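Local coordinates for protein SPD1 nuclease (Streptococcus pyogenes, PDB 2XGR) that probably acts as a secreted, metal-dependent nuclease of the His-Me finger class that cuts DNA internally, at residues A139-G147 with S155-Y163; D176-P185 with Q196-S206. All blocks are in the same frame, centred on the assembly; numbering follows the deposited sequence. Where two conformers were deposited one is given.

Interaction 1 of 2, residues A139-G147 with S155-Y163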
loop_
_atom_site.group_PDB
_atom_site.type_symbol
_atom_site.label_atom_id
_atom_site.label_comp_id
_atom_site.label_asym_id
_atom_site.label_seq_id
_atom_site.Cartn_x
_atom_site.Cartn_y
_atom_site.Cartn_z
ATOM N N ALA A 139 6.124 -12.311 1.875
ATOM C CA ALA A 139 5.924 -13.245 0.811
ATOM C C ALA A 139 4.644 -12.874 0.083
ATOM O O ALA A 139 3.592 -12.763 0.712
ATOM C CB ALA A 139 5.765 -14.642 1.421
ATOM N N MET A 140 4.687 -12.735 -1.244
ATOM C CA MET A 140 3.572 -12.203 -1.962
ATOM C C MET A 140 3.484 -12.898 -3.329
ATOM O O MET A 140 4.540 -13.112 -3.974
ATOM C CB MET A 140 3.841 -10.675 -2.181
ATOM C CG MET A 140 2.655 -9.983 -2.652
ATOM S SD MET A 140 3.016 -8.193 -2.770
ATOM C CE MET A 140 3.019 -7.662 -1.052
ATOM N N THR A 141 2.270 -13.206 -3.771
ATOM C CA THR A 141 2.065 -13.631 -5.161
ATOM C C THR A 141 2.357 -12.512 -6.151
ATOM O O THR A 141 2.217 -11.332 -5.841
ATOM C CB THR A 141 0.674 -14.185 -5.451
ATOM O OG1 THR A 141 -0.319 -13.161 -5.347
ATOM C CG2 THR A 141 0.335 -15.397 -4.461
ATOM N N ALA A 142 2.796 -12.907 -7.354
ATOM C CA ALA A 142 2.978 -11.906 -8.445
ATOM C C ALA A 142 1.654 -11.260 -8.797
ATOM O O ALA A 142 1.601 -10.045 -8.990
ATOM C CB ALA A 142 3.578 -12.671 -9.716
ATOM N N TRP A 143 0.558 -12.036 -8.744
ATOM C CA TRP A 143 -0.786 -11.537 -8.934
ATOM C C TRP A 143 -1.084 -10.381 -7.959
ATOM O O TRP A 143 -1.526 -9.296 -8.393
ATOM C CB TRP A 143 -1.833 -12.708 -8.771
ATOM C CG TRP A 143 -3.228 -12.349 -9.089
ATOM C CD1 TRP A 143 -4.233 -12.107 -8.193
ATOM C CD2 TRP A 143 -3.822 -12.280 -10.378
ATOM N NE1 TRP A 143 -5.400 -11.817 -8.851
ATOM C CE2 TRP A 143 -5.186 -11.943 -10.195
ATOM C CE3 TRP A 143 -3.346 -12.512 -11.677
ATOM C CZ2 TRP A 143 -6.072 -11.812 -11.261
ATOM C CZ3 TRP A 143 -4.240 -12.394 -12.730
ATOM C CH2 TRP A 143 -5.562 -12.008 -12.517
ATOM N N LEU A 144 -0.822 -10.592 -6.671
ATOM C CA LEU A 144 -1.101 -9.525 -5.673
ATOM C C LEU A 144 -0.152 -8.336 -5.908
ATOM O O LEU A 144 -0.528 -7.171 -5.783
ATOM C CB LEU A 144 -0.904 -10.058 -4.258
ATOM C CG LEU A 144 -1.079 -8.972 -3.182
ATOM C CD1 LEU A 144 -2.383 -8.202 -3.291
ATOM C CD2 LEU A 144 -0.971 -9.672 -1.816
ATOM N N ASN A 145 1.095 -8.643 -6.226
ATOM C CA ASN A 145 2.096 -7.587 -6.298
ATOM C C ASN A 145 1.843 -6.628 -7.504
ATOM O O ASN A 145 1.630 -5.417 -7.344
ATOM C CB ASN A 145 3.489 -8.211 -6.353
ATOM C CG ASN A 145 4.622 -7.151 -6.487
ATOM O OD1 ASN A 145 4.753 -6.260 -5.666
ATOM N ND2 ASN A 145 5.502 -7.346 -7.483
ATOM N N THR A 146 1.864 -7.171 -8.706
ATOM C CA THR A 146 1.648 -6.292 -9.883
ATOM C C THR A 146 0.438 -6.707 -10.721
ATOM O O THR A 146 0.225 -6.107 -11.810
ATOM C CB THR A 146 2.893 -6.319 -10.843
ATOM O OG1 THR A 146 3.225 -7.694 -11.100
ATOM C CG2 THR A 146 4.106 -5.612 -10.291
ATOM N N GLY A 147 -0.433 -7.601 -10.230
ATOM C CA GLY A 147 -1.679 -7.815 -10.940
ATOM C C GLY A 147 -1.649 -8.745 -12.170
ATOM O O GLY A 147 -2.579 -8.749 -12.976
ATOM N N SER A 155 -4.202 -2.199 -14.448
ATOM C CA SER A 155 -5.667 -2.227 -14.556
ATOM C C SER A 155 -6.351 -3.210 -13.614
ATOM O O SER A 155 -7.585 -3.192 -13.487
ATOM C CB SER A 155 -6.110 -2.541 -15.996
ATOM O OG SER A 155 -5.452 -1.690 -16.926
ATOM N N ASN A 156 -5.587 -4.111 -13.033
ATOM C CA ASN A 156 -6.176 -5.246 -12.312
ATOM C C ASN A 156 -6.392 -4.817 -10.831
ATOM O O ASN A 156 -5.418 -4.657 -10.102
ATOM C CB ASN A 156 -5.225 -6.442 -12.342
ATOM C CG ASN A 156 -5.788 -7.644 -11.631
ATOM O OD1 ASN A 156 -6.855 -7.580 -11.022
ATOM N ND2 ASN A 156 -5.086 -8.758 -11.722
ATOM N N PRO A 157 -7.665 -4.616 -10.395
ATOM C CA PRO A 157 -7.860 -4.160 -8.987
ATOM C C PRO A 157 -7.645 -5.217 -7.914
ATOM O O PRO A 157 -7.880 -4.930 -6.712
ATOM C CB PRO A 157 -9.313 -3.608 -8.987
ATOM C CG PRO A 157 -10.019 -4.591 -9.943
ATOM C CD PRO A 157 -8.963 -4.912 -11.052
ATOM N N GLU A 158 -7.219 -6.414 -8.307
ATOM C CA GLU A 158 -6.746 -7.407 -7.350
ATOM C C GLU A 158 -5.271 -7.253 -6.991
ATOM O O GLU A 158 -4.741 -8.012 -6.184
ATOM C CB GLU A 158 -7.038 -8.842 -7.873
ATOM C CG GLU A 158 -8.576 -9.056 -7.904
ATOM C CD GLU A 158 -9.021 -10.439 -8.286
ATOM O OE1 GLU A 158 -8.195 -11.291 -8.637
ATOM O OE2 GLU A 158 -10.232 -10.687 -8.228
ATOM N N GLY A 159 -4.563 -6.384 -7.719
ATOM C CA GLY A 159 -3.158 -6.195 -7.428
ATOM C C GLY A 159 -2.855 -4.841 -6.776
ATOM O O GLY A 159 -3.582 -3.883 -6.969
ATOM N N MET A 160 -1.756 -4.771 -6.032
ATOM C CA MET A 160 -1.369 -3.532 -5.314
ATOM C C MET A 160 -1.061 -2.414 -6.296
ATOM O O MET A 160 -1.327 -1.248 -6.031
ATOM C CB MET A 160 -0.087 -3.787 -4.520
ATOM C CG MET A 160 -0.118 -5.123 -3.791
ATOM S SD MET A 160 0.377 -4.913 -2.106
ATOM C CE MET A 160 -1.230 -4.358 -1.698
ATOM N N LEU A 161 -0.453 -2.785 -7.416
ATOM C CA LEU A 161 0.006 -1.750 -8.378
ATOM C C LEU A 161 -1.131 -0.840 -8.863
ATOM O O LEU A 161 -0.944 0.370 -9.015
ATOM C CB LEU A 161 0.681 -2.481 -9.598
ATOM C CG LEU A 161 1.242 -1.591 -10.708
ATOM C CD1 LEU A 161 2.420 -0.756 -10.182
ATOM C CD2 LEU A 161 1.647 -2.508 -11.885
ATOM N N TYR A 162 -2.333 -1.402 -9.050
ATOM C CA TYR A 162 -3.507 -0.636 -9.465
ATOM C C TYR A 162 -3.672 0.539 -8.515
ATOM O O TYR A 162 -3.879 1.706 -8.938
ATOM C CB TYR A 162 -4.773 -1.582 -9.320
ATOM C CG TYR A 162 -6.083 -0.850 -9.521
ATOM C CD1 TYR A 162 -6.737 -0.879 -10.768
ATOM C CD2 TYR A 162 -6.644 -0.064 -8.503
ATOM C CE1 TYR A 162 -7.926 -0.236 -10.970
ATOM C CE2 TYR A 162 -7.824 0.639 -8.727
ATOM C CZ TYR A 162 -8.450 0.530 -9.986
ATOM O OH TYR A 162 -9.601 1.259 -10.236
ATOM N N TYR A 163 -3.563 0.265 -7.224
ATOM C CA TYR A 163 -3.884 1.318 -6.224
ATOM C C TYR A 163 -2.702 2.303 -6.115
ATOM O O TYR A 163 -2.887 3.532 -6.080
ATOM C CB TYR A 163 -4.120 0.679 -4.820
ATOM C CG TYR A 163 -5.342 -0.213 -4.911
ATOM C CD1 TYR A 163 -6.638 0.305 -4.748
ATOM C CD2 TYR A 163 -5.172 -1.521 -5.301
ATOM C CE1 TYR A 163 -7.766 -0.506 -4.986
ATOM C CE2 TYR A 163 -6.312 -2.386 -5.521
ATOM C CZ TYR A 163 -7.604 -1.845 -5.348
ATOM O OH TYR A 163 -8.658 -2.688 -5.618
#

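Interaction 2 of 2, residues D176-P185 with Q196-S206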
loop_
_atom_site.group_PDB
_atom_site.type_symbol
_atom_site.label_atom_id
_atom_site.label_comp_id
_atom_site.label_asym_id
_atom_site.label_seq_id
_atom_site.Cartn_x
_atom_site.Cartn_y
_atom_site.Cartn_z
ATOM N N ASP A 176 1.106 19.951 -3.483
ATOM C CA ASP A 176 1.153 20.541 -2.179
ATOM C C ASP A 176 0.459 19.709 -1.112
ATOM O O ASP A 176 0.554 20.048 0.076
ATOM C CB ASP A 176 0.559 21.964 -2.199
ATOM C CG ASP A 176 1.407 22.945 -3.049
ATOM O OD1 ASP A 176 2.663 22.993 -2.883
ATOM O OD2 ASP A 176 0.810 23.578 -3.947
ATOM N N PHE A 177 -0.222 18.645 -1.525
ATOM C CA PHE A 177 -0.976 17.822 -0.577
ATOM C C PHE A 177 -0.155 16.581 -0.200
ATOM O O PHE A 177 0.876 16.254 -0.823
ATOM C CB PHE A 177 -2.327 17.366 -1.175
ATOM C CG PHE A 177 -3.315 18.519 -1.405
ATOM C CD1 PHE A 177 -3.097 19.746 -0.799
ATOM C CD2 PHE A 177 -4.480 18.310 -2.166
ATOM C CE1 PHE A 177 -4.035 20.813 -0.990
ATOM C CE2 PHE A 177 -5.432 19.376 -2.313
ATOM C CZ PHE A 177 -5.177 20.588 -1.715
ATOM N N TRP A 178 -0.605 15.914 0.871
ATOM C CA TRP A 178 0.136 14.749 1.401
ATOM C C TRP A 178 -0.724 13.522 1.249
ATOM O O TRP A 178 -1.946 13.616 1.288
ATOM C CB TRP A 178 0.352 14.915 2.896
ATOM C CG TRP A 178 1.227 16.111 3.203
ATOM C CD1 TRP A 178 0.852 17.443 3.241
ATOM C CD2 TRP A 178 2.631 16.071 3.501
ATOM N NE1 TRP A 178 1.983 18.248 3.512
ATOM C CE2 TRP A 178 3.073 17.421 3.668
ATOM C CE3 TRP A 178 3.581 15.022 3.581
ATOM C CZ2 TRP A 178 4.411 17.728 3.970
ATOM C CZ3 TRP A 178 4.894 15.340 3.923
ATOM C CH2 TRP A 178 5.302 16.681 4.072
ATOM N N LEU A 179 -0.070 12.390 1.064
ATOM C CA LEU A 179 -0.731 11.075 1.136
ATOM C C LEU A 179 -0.297 10.414 2.424
ATOM O O LEU A 179 0.929 10.314 2.709
ATOM C CB LEU A 179 -0.249 10.261 -0.057
ATOM C CG LEU A 179 -0.640 8.750 0.025
ATOM C CD1 LEU A 179 -2.215 8.557 0.041
ATOM C CD2 LEU A 179 0.018 7.957 -1.152
ATOM N N ASP A 180 -1.266 9.926 3.209
ATOM C CA ASP A 180 -0.927 9.087 4.349
ATOM C C ASP A 180 -1.351 7.698 3.901
ATOM O O ASP A 180 -2.528 7.446 3.570
ATOM C CB ASP A 180 -1.722 9.553 5.605
ATOM C CG ASP A 180 -1.444 8.683 6.828
ATOM O OD1 ASP A 180 -1.858 7.522 6.841
ATOM O OD2 ASP A 180 -0.722 9.179 7.743
ATOM N N TYR A 181 -0.417 6.739 3.950
ATOM C CA TYR A 181 -0.691 5.460 3.356
ATOM C C TYR A 181 -0.056 4.362 4.224
ATOM O O TYR A 181 1.153 4.376 4.485
ATOM C CB TYR A 181 -0.057 5.468 1.919
ATOM C CG TYR A 181 -0.066 4.150 1.143
ATOM C CD1 TYR A 181 -1.209 3.304 1.097
ATOM C CD2 TYR A 181 1.068 3.719 0.469
ATOM C CE1 TYR A 181 -1.185 2.094 0.353
ATOM C CE2 TYR A 181 1.109 2.491 -0.262
ATOM C CZ TYR A 181 -0.040 1.707 -0.315
ATOM O OH TYR A 181 -0.002 0.563 -1.070
ATOM N N LYS A 182 -0.888 3.415 4.679
ATOM C CA LYS A 182 -0.412 2.361 5.579
ATOM C C LYS A 182 -0.740 1.034 4.916
ATOM O O LYS A 182 -1.870 0.854 4.419
ATOM C CB LYS A 182 -1.156 2.480 6.929
ATOM C CG LYS A 182 -0.540 1.479 7.939
ATOM C CD LYS A 182 -1.354 1.488 9.281
ATOM C CE LYS A 182 -0.692 0.560 10.295
ATOM N NZ LYS A 182 -1.565 0.637 11.536
ATOM N N VAL A 183 0.240 0.128 4.877
ATOM C CA VAL A 183 0.032 -1.209 4.322
ATOM C C VAL A 183 0.290 -2.218 5.445
ATOM O O VAL A 183 1.359 -2.251 6.068
ATOM C CB VAL A 183 0.969 -1.456 3.090
ATOM C CG1 VAL A 183 0.727 -2.899 2.536
ATOM C CG2 VAL A 183 0.675 -0.345 2.012
ATOM N N THR A 184 -0.735 -3.011 5.733
ATOM C CA THR A 184 -0.660 -3.998 6.887
ATOM C C THR A 184 -0.942 -5.415 6.425
ATOM O O THR A 184 -2.054 -5.690 5.877
ATOM C CB THR A 184 -1.721 -3.623 7.976
ATOM O OG1 THR A 184 -1.628 -2.242 8.360
ATOM C CG2 THR A 184 -1.643 -4.565 9.195
ATOM N N PRO A 185 0.030 -6.329 6.598
ATOM C CA PRO A 185 -0.207 -7.728 6.253
ATOM C C PRO A 185 -1.058 -8.346 7.365
ATOM O O PRO A 185 -0.862 -7.986 8.542
ATOM C CB PRO A 185 1.205 -8.326 6.173
ATOM C CG PRO A 185 2.079 -7.487 7.161
ATOM C CD PRO A 185 1.408 -6.062 7.044
ATOM N N GLN A 196 -3.873 -11.891 3.547
ATOM C CA GLN A 196 -4.445 -10.665 3.015
ATOM C C GLN A 196 -3.484 -9.514 3.270
ATOM O O GLN A 196 -2.644 -9.555 4.172
ATOM C CB GLN A 196 -5.792 -10.286 3.682
ATOM C CG GLN A 196 -6.863 -11.331 3.462
ATOM C CD GLN A 196 -8.067 -11.065 4.300
ATOM O OE1 GLN A 196 -7.960 -10.585 5.441
ATOM N NE2 GLN A 196 -9.233 -11.334 3.739
ATOM N N ILE A 197 -3.613 -8.450 2.455
ATOM C CA ILE A 197 -2.907 -7.195 2.771
ATOM C C ILE A 197 -3.928 -6.073 2.786
ATOM O O ILE A 197 -4.787 -5.991 1.892
ATOM C CB ILE A 197 -1.866 -6.860 1.583
ATOM C CG1 ILE A 197 -0.896 -8.036 1.387
ATOM C CG2 ILE A 197 -1.133 -5.503 1.846
ATOM C CD1 ILE A 197 0.164 -8.244 2.487
ATOM N N GLU A 198 -3.843 -5.213 3.803
ATOM C CA GLU A 198 -4.764 -4.084 3.949
ATOM C C GLU A 198 -4.059 -2.806 3.492
ATOM O O GLU A 198 -3.025 -2.463 4.089
ATOM C CB GLU A 198 -5.071 -3.900 5.443
ATOM C CG GLU A 198 -6.032 -2.789 5.710
ATOM C CD GLU A 198 -6.155 -2.407 7.184
ATOM O OE1 GLU A 198 -7.118 -2.909 7.809
ATOM O OE2 GLU A 198 -5.368 -1.558 7.703
ATOM N N LEU A 199 -4.599 -2.097 2.477
ATOM C CA LEU A 199 -4.094 -0.826 2.083
ATOM C C LEU A 199 -5.007 0.235 2.663
ATOM O O LEU A 199 -6.199 0.210 2.403
ATOM C CB LEU A 199 -4.199 -0.694 0.515
ATOM C CG LEU A 199 -3.176 -1.532 -0.286
ATOM C CD1 LEU A 199 -3.516 -3.056 -0.233
ATOM C CD2 LEU A 199 -3.186 -1.055 -1.754
ATOM N N GLN A 200 -4.444 1.249 3.329
ATOM C CA GLN A 200 -5.249 2.293 3.993
ATOM C C GLN A 200 -4.725 3.661 3.553
ATOM O O GLN A 200 -3.520 3.934 3.655
ATOM C CB GLN A 200 -5.056 2.211 5.541
ATOM C CG GLN A 200 -5.858 3.253 6.277
ATOM C CD GLN A 200 -5.424 3.296 7.705
ATOM O OE1 GLN A 200 -5.813 2.423 8.494
ATOM N NE2 GLN A 200 -4.466 4.204 8.019
ATOM N N TYR A 201 -5.583 4.499 2.988
ATOM C CA TYR A 201 -5.056 5.751 2.474
ATOM C C TYR A 201 -6.033 6.905 2.629
ATOM O O TYR A 201 -7.275 6.726 2.597
ATOM C CB TYR A 201 -4.625 5.629 0.964
ATOM C CG TYR A 201 -5.659 4.961 0.087
ATOM C CD1 TYR A 201 -6.702 5.690 -0.491
ATOM C CD2 TYR A 201 -5.593 3.573 -0.156
ATOM C CE1 TYR A 201 -7.632 5.048 -1.383
ATOM C CE2 TYR A 201 -6.558 2.960 -1.033
ATOM C CZ TYR A 201 -7.521 3.727 -1.653
ATOM O OH TYR A 201 -8.428 3.077 -2.482
ATOM N N VAL A 202 -5.457 8.090 2.801
ATOM C CA VAL A 202 -6.271 9.323 2.849
ATOM C C VAL A 202 -5.320 10.446 2.488
ATOM O O VAL A 202 -4.081 10.280 2.660
ATOM C CB VAL A 202 -6.876 9.533 4.205
ATOM C CG1 VAL A 202 -5.743 9.805 5.264
ATOM C CG2 VAL A 202 -7.943 10.736 4.229
ATOM N N GLY A 203 -5.855 11.554 1.967
ATOM C CA GLY A 203 -4.987 12.714 1.636
ATOM C C GLY A 203 -5.079 13.731 2.786
ATOM O O GLY A 203 -5.997 13.664 3.632
ATOM N N ILE A 204 -4.063 14.594 2.888
ATOM C CA ILE A 204 -4.105 15.671 3.886
ATOM C C ILE A 204 -3.709 16.989 3.181
ATOM O O ILE A 204 -2.730 17.032 2.435
ATOM C CB ILE A 204 -3.105 15.410 5.021
ATOM C CG1 ILE A 204 -3.401 14.056 5.697
ATOM C CG2 ILE A 204 -3.306 16.494 6.183
ATOM C CD1 ILE A 204 -2.369 13.675 6.831
ATOM N N ASP A 205 -4.543 18.006 3.318
ATOM C CA ASP A 205 -4.215 19.265 2.628
ATOM C C ASP A 205 -3.296 20.131 3.531
ATOM O O ASP A 205 -2.912 19.717 4.637
ATOM C CB ASP A 205 -5.503 19.970 2.140
ATOM C CG ASP A 205 -6.289 20.646 3.268
ATOM O OD1 ASP A 205 -5.824 20.711 4.439
ATOM O OD2 ASP A 205 -7.456 20.993 2.989
ATOM N N SER A 206 -2.897 21.302 3.038
ATOM C CA SER A 206 -1.948 22.177 3.749
ATOM C C SER A 206 -2.442 22.487 5.149
ATOM O O SER A 206 -1.622 22.705 6.066
ATOM C CB SER A 206 -1.819 23.516 3.000
ATOM O OG SER A 206 -1.723 23.269 1.622
HETATM O O HOH W 1 1.222 22.069 1.542
HETATM O O HOH W 2 -3.808 5.862 5.899
HETATM O O HOH W 3 -3.480 -1.568 10.215
HETATM O O HOH W 4 -3.093 -0.745 6.696
#

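Interaction 1 of 2, residues A139-G147 with S155-Y163
W143 and E158 meet through the indole N-H: NE1 donates to OE1 at 2.9 Å, with the acceptor lying in the ring plane. OE1 receives it on its anti lone pair, the one turned from OE2, and the carboxylate is tilted steeply against the indole. OE2 has its own partner, a PEG molecule probably left from the crystallisation liquor. The other polar side-chain bond belongs to N156: with CG trans to the backbone N (chi1 -179°), its amide is carried across to G147. There ND2 reaches G147 O at 2.8 Å, almost straight at 174° and from above the carbonyl plane. On its way it passes over one face of the W143 ring, near the rim, 3.2 Å from CZ2, with amide and ring planes 72° apart. OD1 of N156 accepts from E158 N at 3.0 Å in an Asx turn, so both ends of the amide are held.

Strands 119-121 and 137-139 followed by helix 142-146 fit the beta-beta-alpha finger of His-Me nucleases, and main-chain bonds join the end of that short helix to the start of helix 160-173. M160 N donates to L144 O at 2.7 Å; L161 N to N145 O, 3.4 Å, is weak. G147, with positive phi, leaves the helix here, and its CA comes close to G159 CA.

Apolar contacts are fewer. M160 brings CG to within 3.9 Å of L144 CD1, with M140 CE at its SD. CD2 of L161 rests 4.1 Å from T146 CB, while OG1 of T146 turns to G151 O.

Interaction 2 of 2, residues D176-P185 with Q196-S206
Y181 runs alongside L199, the two side chains pointing the same way. A chi1 of 173° swings the tyrosine ring out beside its own carbonyl carbon and towards the neighbouring strand. Its CB stands 4.2 Å from Q200 O, and further out CD1 presents the ring edge to the same oxygen at 3.5 Å. CE1 then reaches L199 CB at 4.1 Å, and OH ends 3.6 Å from L199 CD2 while bonding to E164 on helix 160-173. On this same face V183 CG1 is pressed tightly against I197 CG2, 3.3 Å away, and CD1 of L179 rests on Y201 CB.

K182, D180, W178 and T184 turn their side chains to the other face. There a water bridges two of the polar groups: it lies 2.7 Å from D180 OD1, probably donating to it, and accepts from Q200 NE2 at 2.8 Å. Each side chain has a further hold outside the pair: D180 OD2 on Q79 and L54, Q200 NE2 on the K52 carbonyl.

Just beyond the strands, F177 receives D205 in a CH-pi contact, CB lying over one face 3.9 Å from the ring centroid. The D205 carboxylate is engaged with E209 N and S207.

The main chains carry the register: W178 with I204, D180 with V202, K182 with Q200 and T184 with E198 each exchange two backbone hydrogen bonds, alternating with non-hydrogen-bonded pairs. The strands run at 164° to one another, a twisted antiparallel beta hairpin in the main sheet, with strand 76-80 continuing it beside 178-186 and helix 160-173 packed on the Y181 face.

In the fold
Coming from the N terminus, the chain passes through strands 119-121 and 137-139 into helix 142-146. Interaction 1 then closes a short loop, seven residues without helix or strand, and hands over to helix 160-173. That helix leads directly to strand 178-186, where interaction 2 opens; after a connection of nine residues the chain returns as strand 196-204 and closes the hairpin. The two contacts follow in series, neither nesting nor crossing. Their centres lie about 17 Å apart, yet they meet: L144 CD2 is 3.6 Å from I197 CG1, and Y163 CB is 3.6 Å from L199 CD2. Helix 142-146 and the start of helix 160-173 are thereby laid against the main sheet, where L232 of strand 228-233 joins the same apolar layer.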